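Local coordinates for protein shikimate dehydrogenase (NADP(+)) (Thermotoga maritima, PDB 3U62) that is a shikimate dehydrogenase that probably catalyses the reversible NADPH-linked reduction of 3-dehydroshikimate to shikimate, a step in the chorismate pathway that leads to the aromatic amino acids, at residues A[228-233]-A[237-242]; A[40-45]-A[60-65]. One frame throughout, in Å; residues are numbered along the deposited sequence.

Contact 1: residues A[228-233]-A[237-242]; sequences QAMENL and GIYDEE
Leu233 accepts a backbone hydrogen bond at its carbonyl O from Ile238 N (2.9 Å), nearly straight, with an N-H...O angle of 165°. This bond reaches back into the last turn of helix 222-235 and belongs to a Schellman motif, in which Gly237, with positive phi, is the first residue to leave the helix.

The remaining cross-contact is apolar. Just past the glycine, the chain turns back beside the helix. The Leu233 CD2 branch meets Ile238 CG1 at 3.8 Å, the two side chains crossing at about a right angle, while Leu233 CB lies 4.0 Å from Tyr239 CB. One turn earlier, Met230 passes obliquely across the phenol, its CG 3.7 Å from Tyr239 CE1, and beyond it the chain bends at chi3 (-70°), which brings Met230 CE to 3.5 Å from Tyr239 OH. Met230 SD is 5.2 Å from the centroid of the Tyr239 ring and 45° off its normal, an oblique Met-aromatic contact. Phe244 of helix 241-248 also packs on Met230 and Leu233, and Glu241 N lies 4.0 Å above the plane of the Tyr239 ring, over its centre.

Polar groups are held by neighbours. Within the helix, Asn232 ND2 donates to Gln228 OE1 (3.0 Å), approaching from above the carbonyl plane; Tyr19 and Thr93 also bond the Asn232 amide, fixing its rotation. Tyr22 OH is hydrogen-bonded to both Ile238 O and Asp240 N, and Asp240 caps the following helix through Val243 N.

The division of labour implies that the backbone sets the turn from one helix to the next, while Ile238 and Tyr239 of the returning chain pack against Leu233 and Met230 of the helix, with no side-chain hydrogen bond between the segments.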
ATOM      1  N   GLN A 228      -6.704   5.157   1.907  1.00  8.48           N
ATOM      2  CA  GLN A 228      -6.370   4.386   3.111  1.00  7.43           C
ATOM      3  C   GLN A 228      -6.398   5.280   4.351  1.00  7.17           C
ATOM      4  O   GLN A 228      -6.839   4.849   5.416  1.00  7.52           O
ATOM      5  CB  GLN A 228      -5.052   3.596   2.980  1.00  8.15           C
ATOM      6  CG  GLN A 228      -3.763   4.414   2.869  1.00 10.69           C
ATOM      7  CD  GLN A 228      -3.166   4.807   4.214  1.00  9.35           C
ATOM      8  OE1 GLN A 228      -3.166   4.026   5.168  1.00  9.47           O
ATOM      9  NE2 GLN A 228      -2.641   6.027   4.287  1.00  9.56           N
ATOM     10  N   ALA A 229      -5.944   6.524   4.194  1.00  7.01           N
ATOM     11  CA  ALA A 229      -5.985   7.516   5.270  1.00  7.59           C
ATOM     12  C   ALA A 229      -7.421   7.816   5.688  1.00  7.66           C
ATOM     13  O   ALA A 229      -7.712   7.932   6.880  1.00  7.96           O
ATOM     14  CB  ALA A 229      -5.275   8.792   4.847  1.00  8.04           C
ATOM     15  N   MET A 230      -8.305   7.940   4.699  1.00  7.69           N
ATOM     16  CA  MET A 230      -9.733   8.130   4.934  1.00  9.42           C
ATOM     17  C   MET A 230     -10.303   6.987   5.771  1.00  8.27           C
ATOM     18  O   MET A 230     -11.012   7.222   6.754  1.00  8.33           O
ATOM     19  CB  MET A 230     -10.479   8.236   3.601  1.00  9.89           C
ATOM     20  CG  MET A 230     -11.995   8.358   3.723  1.00 11.40           C
ATOM     21  SD  MET A 230     -12.840   8.316   2.131  1.00 15.53           S
ATOM     22  CE  MET A 230     -12.353   9.895   1.436  1.00 16.03           C
ATOM     23  N   GLU A 231      -9.981   5.755   5.379  1.00  7.84           N
ATOM     24  CA  GLU A 231     -10.454   4.564   6.082  1.00  7.81           C
ATOM     25  C   GLU A 231      -9.885   4.475   7.501  1.00  8.01           C
ATOM     26  O   GLU A 231     -10.602   4.097   8.431  1.00  8.07           O
ATOM     27  CB  GLU A 231     -10.127   3.299   5.280  1.00  9.34           C
ATOM     28  CG  GLU A 231     -10.889   2.044   5.720  1.00 12.07           C
ATOM     29  CD  GLU A 231     -12.355   2.035   5.305  1.00 15.88           C
ATOM     30  OE1 GLU A 231     -12.731   2.806   4.376  1.00 18.45           O
ATOM     31  OE2 GLU A 231     -13.134   1.252   5.920  1.00 21.67           O
ATOM     32  N   ASN A 232      -8.605   4.824   7.656  1.00  7.30           N
ATOM     33  CA  ASN A 232      -7.960   4.881   8.972  1.00  6.86           C
ATOM     34  C   ASN A 232      -8.725   5.777   9.934  1.00  7.21           C
ATOM     35  O   ASN A 232      -9.004   5.391  11.071  1.00  7.57           O
ATOM     36  CB  ASN A 232      -6.525   5.410   8.864  1.00  6.64           C
ATOM     37  CG  ASN A 232      -5.602   4.484   8.096  1.00  6.07           C
ATOM     38  OD1 ASN A 232      -5.878   3.295   7.930  1.00  7.13           O
ATOM     39  ND2 ASN A 232      -4.487   5.030   7.627  1.00  6.40           N
ATOM     40  N   LEU A 233      -9.058   6.977   9.461  1.00  7.28           N
ATOM     41  CA  LEU A 233      -9.752   7.971  10.273  1.00  6.12           C
ATOM     42  C   LEU A 233     -11.170   7.536  10.628  1.00  8.39           C
ATOM     43  O   LEU A 233     -11.664   7.858  11.714  1.00  8.27           O
ATOM     44  CB  LEU A 233      -9.761   9.336   9.578  1.00  7.55           C
ATOM     45  CG  LEU A 233      -8.409  10.047   9.430  1.00  7.82           C
ATOM     46  CD1 LEU A 233      -8.525  11.207   8.466  1.00  9.26           C
ATOM     47  CD2 LEU A 233      -7.865  10.527  10.776  1.00  9.28           C
ATOM     48  N   GLY A 237     -12.604   6.684  14.387  1.00  9.35           N
ATOM     49  CA  GLY A 237     -13.789   7.440  14.799  1.00 11.69           C
ATOM     50  C   GLY A 237     -13.591   8.944  14.797  1.00 10.94           C
ATOM     51  O   GLY A 237     -14.246   9.666  15.553  1.00 14.24           O
ATOM     52  N   ILE A 238     -12.689   9.414  13.938  1.00 10.35           N
ATOM     53  CA  ILE A 238     -12.297  10.824  13.904  1.00  9.75           C
ATOM     54  C   ILE A 238     -12.279  11.388  12.481  1.00 10.19           C
ATOM     55  O   ILE A 238     -11.458  12.249  12.147  1.00 10.54           O
ATOM     56  CB  ILE A 238     -10.927  11.050  14.605  1.00  8.89           C
ATOM     57  CG1 ILE A 238      -9.851  10.117  14.019  1.00  9.59           C
ATOM     58  CG2 ILE A 238     -11.071  10.867  16.114  1.00 11.91           C
ATOM     59  CD1 ILE A 238      -8.454  10.324  14.575  1.00 14.99           C
ATOM     60  N   TYR A 239     -13.201  10.904  11.653  1.00 10.26           N
ATOM     61  CA  TYR A 239     -13.283  11.323  10.259  1.00 10.18           C
ATOM     62  C   TYR A 239     -14.237  12.501  10.062  1.00 12.64           C
ATOM     63  O   TYR A 239     -15.423  12.427  10.390  1.00 15.98           O
ATOM     64  CB  TYR A 239     -13.678  10.145   9.361  1.00 11.70           C
ATOM     65  CG  TYR A 239     -13.829  10.507   7.899  1.00 10.88           C
ATOM     66  CD1 TYR A 239     -12.729  10.913   7.141  1.00 11.22           C
ATOM     67  CD2 TYR A 239     -15.072  10.436   7.272  1.00 13.76           C
ATOM     68  CE1 TYR A 239     -12.866  11.244   5.798  1.00 11.01           C
ATOM     69  CE2 TYR A 239     -15.220  10.764   5.927  1.00 15.36           C
ATOM     70  CZ  TYR A 239     -14.113  11.166   5.198  1.00 14.96           C
ATOM     71  OH  TYR A 239     -14.251  11.491   3.868  1.00 17.74           O
ATOM     72  N   ASP A 240     -13.685  13.588   9.524  1.00 12.96           N
ATOM     73  CA  ASP A 240     -14.429  14.787   9.165  1.00 15.07           C
ATOM     74  C   ASP A 240     -14.232  14.959   7.664  1.00 14.14           C
ATOM     75  O   ASP A 240     -13.134  15.301   7.215  1.00 13.93           O
ATOM     76  CB  ASP A 240     -13.875  15.991   9.938  1.00 14.44           C
ATOM     77  CG  ASP A 240     -14.672  17.271   9.710  1.00 17.79           C
ATOM     78  OD1 ASP A 240     -14.923  17.639   8.540  1.00 17.43           O
ATOM     79  OD2 ASP A 240     -15.037  17.923  10.710  1.00 22.50           O
ATOM     80  N   GLU A 241     -15.288  14.705   6.895  1.00 15.78           N
ATOM     81  CA  GLU A 241     -15.195  14.643   5.432  1.00 17.22           C
ATOM     82  C   GLU A 241     -14.661  15.923   4.791  1.00 17.23           C
ATOM     83  O   GLU A 241     -13.781  15.864   3.928  1.00 15.45           O
ATOM     84  CB  GLU A 241     -16.549  14.261   4.818  1.00 20.19           C
ATOM     85  CG  GLU A 241     -16.499  13.974   3.316  1.00 24.04           C
ATOM     86  CD  GLU A 241     -17.847  13.573   2.741  1.00 31.77           C
ATOM     87  OE1 GLU A 241     -18.864  14.220   3.076  1.00 35.24           O
ATOM     88  OE2 GLU A 241     -17.890  12.612   1.944  1.00 32.04           O
ATOM     89  N   GLU A 242     -15.189  17.068   5.214  1.00 17.63           N
ATOM     90  CA  GLU A 242     -14.806  18.350   4.625  1.00 18.25           C
ATOM     91  C   GLU A 242     -13.366  18.730   4.947  1.00 15.07           C
ATOM     92  O   GLU A 242     -12.631  19.185   4.067  1.00 15.22           O
ATOM     93  CB  GLU A 242     -15.770  19.453   5.063  1.00 20.34           C
ATOM     94  CG  GLU A 242     -17.174  19.303   4.489  1.00 27.88           C
ATOM     95  CD  GLU A 242     -18.183  20.227   5.141  1.00 40.56           C
ATOM     96  OE1 GLU A 242     -17.773  21.266   5.706  1.00 44.00           O
ATOM     97  OE2 GLU A 242     -19.392  19.917   5.089  1.00 44.14           O
TER

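Contact 2: residues A[40-45]-A[60-65]; sequences ESFDTE and IPHKER. With SO4 (sulfate ion), chain C.
With its CG anti to the backbone N (chi1 -171°), Phe42 of helix 42-52 directs its ring at the loop and packs it against His62 and Arg65. On one face lies Arg65 CD, 3.8 Å from the ring centroid, a CH-pi contact; the guanidinium beyond adds at most a weak cation-pi attraction. The His62 ring lies oblique to that of Phe42, with Phe42 CE1 3.5 Å from His62 CG. Phe42 CD1 sits over the centre of one imidazole face, 3.4 Å above its plane, and Pro61 CD over the other, offset toward the rim. An alanine at Phe42 is likely to open a gap between helix and loop, leaving Arg65 CD and one His62 face without their partner.

Within the loop, Arg65 NH2 donates to Pro61 O (3.0 Å) from above the carbonyl plane. A sulfate, probably from the crystallisation liquor, takes bonds from Lys63 N at O4 and Glu64 N at O2, both 3.0 Å. Lys63 NZ bonds sulfate O4 (2.9 Å) and O3, and Gly118 N, in the predicted NADP(+)-binding glycine loop, adds another.

Lys63 is the predicted proton acceptor, so this loop, with its cis-Pro61, belongs to the probable active-site cleft between the two domains of a shikimate dehydrogenase.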
ATOM      1  N   GLU A  40      14.963  -6.240  14.338  1.00 19.68           N
ATOM      2  CA  GLU A  40      15.602  -6.906  15.474  1.00 21.25           C
ATOM      3  C   GLU A  40      15.133  -6.383  16.837  1.00 20.76           C
ATOM      4  O   GLU A  40      15.293  -7.068  17.855  1.00 22.22           O
ATOM      5  CB  GLU A  40      17.132  -6.844  15.357  1.00 23.58           C
ATOM      6  CG  GLU A  40      17.745  -5.435  15.395  1.00 26.53           C
ATOM      7  CD  GLU A  40      17.892  -4.785  14.021  1.00 31.52           C
ATOM      8  OE1 GLU A  40      17.178  -5.178  13.070  1.00 26.21           O
ATOM      9  OE2 GLU A  40      18.729  -3.866  13.893  1.00 35.17           O
ATOM     10  N   SER A  41      14.561  -5.182  16.855  1.00 18.80           N
ATOM     11  CA  SER A  41      14.091  -4.564  18.094  1.00 18.58           C
ATOM     12  C   SER A  41      12.572  -4.605  18.246  1.00 18.05           C
ATOM     13  O   SER A  41      12.041  -4.184  19.277  1.00 18.50           O
ATOM     14  CB  SER A  41      14.578  -3.115  18.183  1.00 20.42           C
ATOM     15  OG  SER A  41      15.991  -3.047  18.136  1.00 21.87           O
ATOM     16  N   PHE A  42      11.880  -5.124  17.233  1.00 16.13           N
ATOM     17  CA  PHE A  42      10.417  -5.051  17.176  1.00 16.89           C
ATOM     18  C   PHE A  42       9.691  -5.687  18.363  1.00 15.69           C
ATOM     19  O   PHE A  42       8.827  -5.047  18.961  1.00 15.37           O
ATOM     20  CB  PHE A  42       9.884  -5.633  15.862  1.00 14.39           C
ATOM     21  CG  PHE A  42       8.416  -5.385  15.643  1.00 13.28           C
ATOM     22  CD1 PHE A  42       7.981  -4.231  15.000  1.00 13.68           C
ATOM     23  CD2 PHE A  42       7.464  -6.306  16.081  1.00 14.44           C
ATOM     24  CE1 PHE A  42       6.623  -3.995  14.793  1.00 12.38           C
ATOM     25  CE2 PHE A  42       6.106  -6.080  15.879  1.00 13.62           C
ATOM     26  CZ  PHE A  42       5.684  -4.923  15.234  1.00 14.57           C
ATOM     27  N   ASP A  43      10.039  -6.930  18.696  1.00 18.31           N
ATOM     28  CA  ASP A  43       9.320  -7.684  19.729  1.00 21.39           C
ATOM     29  C   ASP A  43       9.289  -6.963  21.081  1.00 22.44           C
ATOM     30  O   ASP A  43       8.288  -7.020  21.802  1.00 23.76           O
ATOM     31  CB  ASP A  43       9.905  -9.093  19.882  1.00 22.33           C
ATOM     32  CG  ASP A  43       9.283  -9.862  21.039  1.00 28.59           C
ATOM     33  OD1 ASP A  43      10.039 -10.273  21.942  1.00 29.73           O
ATOM     34  OD2 ASP A  43       8.046 -10.047  21.050  1.00 27.27           O
ATOM     35  N   THR A  44      10.382  -6.281  21.405  1.00 24.48           N
ATOM     36  CA  THR A  44      10.469  -5.516  22.638  1.00 27.48           C
ATOM     37  C   THR A  44       9.802  -4.140  22.497  1.00 26.39           C
ATOM     38  O   THR A  44       9.043  -3.723  23.377  1.00 30.26           O
ATOM     39  CB  THR A  44      11.937  -5.373  23.102  1.00 27.84           C
ATOM     40  OG1 THR A  44      12.522  -6.676  23.243  1.00 33.09           O
ATOM     41  CG2 THR A  44      12.015  -4.656  24.434  1.00 31.77           C
ATOM     42  N   GLU A  45      10.073  -3.457  21.385  1.00 23.97           N
ATOM     43  CA  GLU A  45       9.619  -2.073  21.194  1.00 23.12           C
ATOM     44  C   GLU A  45       8.138  -1.910  20.843  1.00 23.87           C
ATOM     45  O   GLU A  45       7.568  -0.840  21.072  1.00 24.92           O
ATOM     46  CB  GLU A  45      10.505  -1.333  20.177  1.00 24.78           C
ATOM     47  CG  GLU A  45      11.986  -1.212  20.575  1.00 24.43           C
ATOM     48  CD  GLU A  45      12.207  -0.517  21.917  1.00 24.20           C
ATOM     49  OE1 GLU A  45      11.565   0.530  22.176  1.00 22.43           O
ATOM     50  OE2 GLU A  45      13.033  -1.013  22.714  1.00 26.38           O
ATOM     51  N   ILE A  60       6.151  -1.070   5.900  1.00  9.44           N
ATOM     52  CA  ILE A  60       7.271  -2.008   5.791  1.00 10.16           C
ATOM     53  C   ILE A  60       8.311  -1.768   6.891  1.00 10.25           C
ATOM     54  O   ILE A  60       8.588  -0.617   7.242  1.00 10.56           O
ATOM     55  CB  ILE A  60       7.949  -1.962   4.393  1.00 12.54           C
ATOM     56  CG1 ILE A  60       8.432  -0.543   4.055  1.00 16.24           C
ATOM     57  CG2 ILE A  60       7.000  -2.503   3.321  1.00 12.50           C
ATOM     58  CD1 ILE A  60       9.520  -0.488   2.990  1.00 23.71           C
ATOM     59  N   PRO A  61       8.883  -2.852   7.449  1.00  9.92           N
ATOM     60  CA  PRO A  61       8.606  -4.258   7.163  1.00 11.26           C
ATOM     61  C   PRO A  61       7.775  -4.926   8.260  1.00  9.49           C
ATOM     62  O   PRO A  61       8.043  -6.075   8.628  1.00 11.35           O
ATOM     63  CB  PRO A  61      10.010  -4.864   7.143  1.00 10.95           C
ATOM     64  CG  PRO A  61      10.788  -4.037   8.159  1.00 10.53           C
ATOM     65  CD  PRO A  61      10.045  -2.719   8.346  1.00  9.72           C
ATOM     66  N   HIS A  62       6.766  -4.218   8.768  1.00  9.12           N
ATOM     67  CA  HIS A  62       6.082  -4.635   9.991  1.00  9.18           C
ATOM     68  C   HIS A  62       4.600  -4.984   9.871  1.00  8.17           C
ATOM     69  O   HIS A  62       3.973  -5.328  10.876  1.00  9.82           O
ATOM     70  CB  HIS A  62       6.251  -3.562  11.069  1.00 12.87           C
ATOM     71  CG  HIS A  62       7.668  -3.345  11.489  1.00 14.72           C
ATOM     72  ND1 HIS A  62       8.123  -2.149  12.003  1.00 18.73           N
ATOM     73  CD2 HIS A  62       8.735  -4.179  11.481  1.00 15.46           C
ATOM     74  CE1 HIS A  62       9.408  -2.256  12.292  1.00 13.29           C
ATOM     75  NE2 HIS A  62       9.807  -3.475  11.975  1.00 17.90           N
ATOM     76  N   LYS A  63       4.039  -4.904   8.666  1.00  8.93           N
ATOM     77  CA  LYS A  63       2.601  -5.144   8.482  1.00  8.68           C
ATOM     78  C   LYS A  63       2.175  -6.565   8.857  1.00  8.38           C
ATOM     79  O   LYS A  63       1.170  -6.751   9.548  1.00  7.99           O
ATOM     80  CB  LYS A  63       2.150  -4.795   7.060  1.00  8.11           C
ATOM     81  CG  LYS A  63       2.240  -3.307   6.730  1.00  7.08           C
ATOM     82  CD  LYS A  63       1.554  -2.961   5.410  1.00  7.83           C
ATOM     83  CE  LYS A  63       2.239  -3.606   4.203  1.00  8.26           C
ATOM     84  NZ  LYS A  63       3.660  -3.186   4.046  1.00  9.42           N
ATOM     85  N   GLU A  64       2.940  -7.558   8.407  1.00  8.50           N
ATOM     86  CA  GLU A  64       2.702  -8.945   8.797  1.00 10.18           C
ATOM     87  C   GLU A  64       3.130  -9.170  10.248  1.00 10.52           C
ATOM     88  O   GLU A  64       2.437  -9.850  11.008  1.00 11.02           O
ATOM     89  CB  GLU A  64       3.444  -9.909   7.860  1.00 12.12           C
ATOM     90  CG  GLU A  64       3.012 -11.381   7.966  1.00 12.85           C
ATOM     91  CD  GLU A  64       3.628 -12.112   9.155  1.00 17.86           C
ATOM     92  OE1 GLU A  64       4.801 -11.831   9.499  1.00 19.10           O
ATOM     93  OE2 GLU A  64       2.941 -12.976   9.739  1.00 18.93           O
ATOM     94  N   ARG A  65       4.268  -8.587  10.618  1.00 11.07           N
ATOM     95  CA  ARG A  65       4.882  -8.784  11.932  1.00 11.63           C
ATOM     96  C   ARG A  65       3.974  -8.367  13.094  1.00 11.68           C
ATOM     97  O   ARG A  65       3.937  -9.044  14.127  1.00 12.86           O
ATOM     98  CB  ARG A  65       6.197  -8.006  12.002  1.00 14.13           C
ATOM     99  CG  ARG A  65       7.251  -8.609  12.920  1.00 19.26           C
ATOM    100  CD  ARG A  65       8.464  -7.691  13.038  1.00 18.85           C
ATOM    101  NE  ARG A  65       9.014  -7.310  11.737  1.00 19.89           N
ATOM    102  CZ  ARG A  65       9.950  -7.992  11.082  1.00 22.35           C
ATOM    103  NH1 ARG A  65      10.459  -9.107  11.594  1.00 26.54           N
ATOM    104  NH2 ARG A  65      10.380  -7.558   9.905  1.00 22.98           N
TER
HETATM  105  S   SO4 C 501       5.427  -6.034   5.321  1.00  9.85           S
HETATM  106  O1  SO4 C 501       6.834  -6.214   4.977  1.00 12.63           O
HETATM  107  O2  SO4 C 501       5.013  -7.089   6.246  1.00 11.24           O
HETATM  108  O3  SO4 C 501       4.621  -6.101   4.107  1.00 11.05           O
HETATM  109  O4  SO4 C 501       5.245  -4.728   5.948  1.00  8.61           O

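Neither contact shares a helix or strand with the other: contact 1 joins the end of helix 222-235 to the linker that leads into helix 241-248, whereas contact 2 sets helix 42-52 against the loop between strands 55-58 and 71-72. Their centres are about 25 Å apart and they do not touch. Contact 2 is buried; contact 1 is only partly so, with Gly237 exposed. Contact 1 spans three residues, contact 2 fourteen, which hold the rest of helix 42-52 and strand 55-58. Backbone bonding shapes the turn of contact 1; contact 2 has no hydrogen bond across its segments and rests on aromatic and CH-pi packing, its polar bonds lying within the loop and to the sulfate.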